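Local atomic coordinates of M32 carboxypeptidase (Chitinophagaceae bacterium, PDB entry 7A03), a protein that probably cleaves amino acids from the C-terminal ends of peptides, as a metal-dependent carboxypeptidase of the M32 family. Residues Gln10-Met18 with Leu80-Ser91. Numbering follows the deposited sequence.
Sequences QYAAYKQKM and LDAVQQKNIALS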
loop_
_atom_site.group_PDB
_atom_site.type_symbol
_atom_site.label_atom_id
_atom_site.label_comp_id
_atom_site.label_asym_id
_atom_site.label_seq_id
_atom_site.Cartn_x
_atom_site.Cartn_y
_atom_site.Cartn_z
ATOM N N GLN A 10 26.472 16.721 -18.601
ATOM C CA GLN A 10 25.544 17.265 -17.618
ATOM C C GLN A 10 24.520 16.224 -17.164
ATOM O O GLN A 10 24.196 16.141 -15.969
ATOM C CB GLN A 10 24.876 18.526 -18.179
ATOM C CG GLN A 10 24.013 18.359 -19.451
ATOM C CD GLN A 10 24.629 17.476 -20.533
ATOM O OE1 GLN A 10 25.826 17.568 -20.821
ATOM N NE2 GLN A 10 23.814 16.608 -21.127
ATOM N N TYR A 11 23.990 15.419 -18.089
ATOM C CA TYR A 11 23.088 14.360 -17.651
ATOM C C TYR A 11 23.822 13.353 -16.776
ATOM O O TYR A 11 23.268 12.867 -15.782
ATOM C CB TYR A 11 22.394 13.681 -18.837
ATOM C CG TYR A 11 21.314 12.718 -18.395
ATOM C CD1 TYR A 11 20.028 13.163 -18.137
ATOM C CD2 TYR A 11 21.591 11.365 -18.214
ATOM C CE1 TYR A 11 19.036 12.291 -17.704
ATOM C CE2 TYR A 11 20.614 10.486 -17.782
ATOM C CZ TYR A 11 19.334 10.956 -17.548
ATOM O OH TYR A 11 18.360 10.092 -17.118
ATOM N N ALA A 12 25.082 13.040 -17.116
ATOM C CA ALA A 12 25.855 12.135 -16.275
ATOM C C ALA A 12 26.071 12.721 -14.886
ATOM O O ALA A 12 26.087 11.981 -13.898
ATOM C CB ALA A 12 27.188 11.783 -16.942
ATOM N N ALA A 13 26.203 14.050 -14.782
ATOM C CA ALA A 13 26.350 14.642 -13.451
ATOM C C ALA A 13 25.050 14.555 -12.660
ATOM O O ALA A 13 25.065 14.304 -11.445
ATOM C CB ALA A 13 26.842 16.088 -13.555
ATOM N N TYR A 14 23.913 14.747 -13.339
ATOM C CA TYR A 14 22.617 14.515 -12.701
ATOM C C TYR A 14 22.503 13.085 -12.171
ATOM O O TYR A 14 22.099 12.857 -11.021
ATOM C CB TYR A 14 21.501 14.830 -13.697
ATOM C CG TYR A 14 20.183 14.162 -13.394
ATOM C CD1 TYR A 14 19.348 14.648 -12.392
ATOM C CD2 TYR A 14 19.759 13.058 -14.126
ATOM C CE1 TYR A 14 18.119 14.037 -12.115
ATOM C CE2 TYR A 14 18.554 12.447 -13.859
ATOM C CZ TYR A 14 17.730 12.938 -12.858
ATOM O OH TYR A 14 16.524 12.299 -12.616
ATOM N N LYS A 15 22.848 12.107 -13.007
ATOM C CA LYS A 15 22.769 10.712 -12.597
ATOM C C LYS A 15 23.693 10.419 -11.416
ATOM O O LYS A 15 23.305 9.712 -10.477
ATOM C CB LYS A 15 23.075 9.810 -13.797
ATOM C CG LYS A 15 22.799 8.337 -13.594
ATOM C CD LYS A 15 23.131 7.563 -14.863
ATOM C CE LYS A 15 22.891 6.073 -14.690
ATOM N NZ LYS A 15 23.374 5.317 -15.880
ATOM N N GLN A 16 24.908 10.981 -11.427
ATOM C CA GLN A 16 25.837 10.759 -10.324
ATOM C C GLN A 16 25.264 11.306 -9.018
ATOM O O GLN A 16 25.282 10.630 -7.978
ATOM C CB GLN A 16 27.189 11.399 -10.663
ATOM C CG GLN A 16 28.252 11.263 -9.586
ATOM C CD GLN A 16 28.177 12.372 -8.554
ATOM O OE1 GLN A 16 27.980 13.537 -8.898
ATOM N NE2 GLN A 16 28.337 12.015 -7.280
ATOM N N LYS A 17 24.705 12.520 -9.065
ATOM C CA LYS A 17 24.142 13.098 -7.845
ATOM C C LYS A 17 22.971 12.274 -7.329
ATOM O O LYS A 17 22.860 12.010 -6.116
ATOM C CB LYS A 17 23.708 14.539 -8.094
ATOM C CG LYS A 17 24.865 15.494 -8.317
ATOM C CD LYS A 17 24.349 16.882 -8.666
ATOM C CE LYS A 17 25.495 17.849 -8.904
ATOM N NZ LYS A 17 26.339 18.045 -7.691
ATOM N N MET A 18 22.072 11.870 -8.233
ATOM C CA MET A 18 20.900 11.110 -7.815
ATOM C C MET A 18 21.293 9.736 -7.298
ATOM O O MET A 18 20.674 9.213 -6.367
ATOM C CB MET A 18 19.931 10.961 -8.987
ATOM C CG MET A 18 19.381 12.280 -9.508
ATOM S SD MET A 18 18.623 13.314 -8.237
ATOM C CE MET A 18 17.135 12.370 -7.919
ATOM N N LEU A 80 17.851 15.203 -25.262
ATOM C CA LEU A 80 17.711 14.004 -24.446
ATOM C C LEU A 80 16.566 13.120 -24.936
ATOM O O LEU A 80 15.588 13.593 -25.530
ATOM C CB LEU A 80 17.457 14.407 -22.997
ATOM C CG LEU A 80 18.549 15.285 -22.393
ATOM C CD1 LEU A 80 18.135 15.741 -21.015
ATOM C CD2 LEU A 80 19.851 14.501 -22.345
ATOM N N ASP A 81 16.698 11.814 -24.684
ATOM C CA ASP A 81 15.658 10.859 -25.060
ATOM C C ASP A 81 14.465 10.954 -24.108
ATOM O O ASP A 81 14.467 11.719 -23.139
ATOM C CB ASP A 81 16.219 9.438 -25.209
ATOM C CG ASP A 81 16.659 8.814 -23.887
ATOM O OD1 ASP A 81 15.977 8.978 -22.851
ATOM O OD2 ASP A 81 17.686 8.109 -23.895
ATOM N N ALA A 82 13.428 10.160 -24.392
ATOM C CA ALA A 82 12.167 10.283 -23.671
ATOM C C ALA A 82 12.356 9.991 -22.191
ATOM O O ALA A 82 11.840 10.719 -21.333
ATOM C CB ALA A 82 11.124 9.329 -24.258
ATOM N N VAL A 83 13.097 8.924 -21.881
ATOM C CA VAL A 83 13.342 8.540 -20.496
ATOM C C VAL A 83 14.172 9.594 -19.770
ATOM O O VAL A 83 13.862 9.960 -18.632
ATOM C CB VAL A 83 13.964 7.132 -20.425
ATOM C CG1 VAL A 83 14.491 6.835 -19.024
ATOM C CG2 VAL A 83 12.936 6.100 -20.850
ATOM N N GLN A 84 15.231 10.101 -20.405
ATOM C CA GLN A 84 16.052 11.130 -19.769
ATOM C C GLN A 84 15.226 12.375 -19.470
ATOM O O GLN A 84 15.304 12.944 -18.372
ATOM C CB GLN A 84 17.215 11.493 -20.689
ATOM C CG GLN A 84 18.229 10.365 -20.871
ATOM C CD GLN A 84 19.280 10.720 -21.901
ATOM O OE1 GLN A 84 18.954 11.087 -23.027
ATOM N NE2 GLN A 84 20.553 10.631 -21.515
ATOM N N GLN A 85 14.441 12.821 -20.454
ATOM C CA GLN A 85 13.620 14.011 -20.271
ATOM C C GLN A 85 12.598 13.806 -19.166
ATOM O O GLN A 85 12.352 14.717 -18.363
ATOM C CB GLN A 85 12.914 14.365 -21.577
ATOM C CG GLN A 85 13.820 14.983 -22.625
ATOM C CD GLN A 85 13.023 15.608 -23.761
ATOM O OE1 GLN A 85 11.878 16.022 -23.572
ATOM N NE2 GLN A 85 13.617 15.666 -24.946
ATOM N N LYS A 86 11.995 12.617 -19.103
ATOM C CA LYS A 86 11.036 12.347 -18.040
ATOM C C LYS A 86 11.717 12.355 -16.675
ATOM O O LYS A 86 11.172 12.900 -15.706
ATOM C CB LYS A 86 10.324 11.012 -18.298
ATOM C CG LYS A 86 9.250 10.658 -17.260
ATOM C CD LYS A 86 8.030 11.555 -17.405
ATOM C CE LYS A 86 7.400 11.418 -18.793
ATOM N NZ LYS A 86 6.145 12.200 -18.921
ATOM N N ASN A 87 12.894 11.731 -16.574
ATOM C CA ASN A 87 13.675 11.772 -15.336
ATOM C C ASN A 87 13.930 13.197 -14.883
ATOM O O ASN A 87 13.698 13.541 -13.717
ATOM C CB ASN A 87 14.996 11.035 -15.532
ATOM C CG ASN A 87 14.840 9.532 -15.420
ATOM O OD1 ASN A 87 13.920 9.046 -14.758
ATOM N ND2 ASN A 87 15.749 8.787 -16.042
ATOM N N ILE A 88 14.407 14.045 -15.801
ATOM C CA ILE A 88 14.678 15.440 -15.457
ATOM C C ILE A 88 13.400 16.136 -14.988
ATOM O O ILE A 88 13.399 16.842 -13.973
ATOM C CB ILE A 88 15.333 16.176 -16.642
ATOM C CG1 ILE A 88 16.683 15.544 -16.990
ATOM C CG2 ILE A 88 15.509 17.661 -16.327
ATOM C CD1 ILE A 88 17.669 15.533 -15.848
ATOM N N ALA A 89 12.291 15.949 -15.717
ATOM C CA ALA A 89 11.050 16.648 -15.371
ATOM C C ALA A 89 10.528 16.214 -14.003
ATOM O O ALA A 89 10.122 17.051 -13.177
ATOM C CB ALA A 89 9.994 16.420 -16.456
ATOM N N LEU A 90 10.526 14.906 -13.746
ATOM C CA LEU A 90 10.010 14.406 -12.478
ATOM C C LEU A 90 10.923 14.801 -11.330
ATOM O O LEU A 90 10.448 15.180 -10.253
ATOM C CB LEU A 90 9.831 12.888 -12.538
ATOM C CG LEU A 90 8.659 12.450 -13.419
ATOM C CD1 LEU A 90 8.569 10.934 -13.481
ATOM C CD2 LEU A 90 7.368 13.052 -12.899
ATOM N N SER A 91 12.234 14.742 -11.553
ATOM C CA SER A 91 13.170 15.109 -10.503
ATOM C C SER A 91 13.063 16.596 -10.191
ATOM O O SER A 91 13.185 16.999 -9.028
ATOM C CB SER A 91 14.597 14.744 -10.927
ATOM O OG SER A 91 14.858 13.361 -10.736
#
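Tyr11 and Tyr14, one helical turn apart, present their rings to the helix beginning at Ala82. Over one face of the Tyr11 ring lies Gln84, its CG 3.9 Å from the ring centroid in a CH-pi contact and its NE2 farther out toward the rim; the opposite face takes CD2 of Tyr14, also near the rim. At the edge Asn87 ND2 donates to Tyr11 OH over 3.1 Å, a fairly straight bond (162° at the hydrogen) with ring and amide nearly coplanar. The Tyr14 ring carries the methyl CD1 of Ile88 squarely over its centre, 3.6 Å from the centroid, while at its edge the hydroxyl meets Ser91 OG in a short 2.7 Å hydrogen bond. Tyr11 reaches the other helix because its chi1 of -172° sets CG opposite the backbone N. Ile88 CD1 also comes to 4.0 Å from Tyr11 CE1, so this one methyl touches both rings. The Gln84 chain is extended beyond CG, and its OE1 accepts from Asp81 N while Asp81 OD1 accepts from Gln84 N at 2.8 Å: a capping box that starts the helix and anchors the amide over the ring. Were Tyr11 an alanine, the Asn87 amide would probably lose one acceptor, and Gln84 and Ile88 would probably face a gap. Asn87 is pinned further by Gln282 OE1, a further acceptor, and by Cys287 N, which donates to OD1. Segments 10-18 and 82-91 run at 54° to each other, near the starts of helices 9-37 and 82-100; Leu71 and Leu74 of helix 65-74 pack against Tyr14, Leu74 also against Ile88, and the loop at Pro286 touches Tyr14, Asn87 and Ser91.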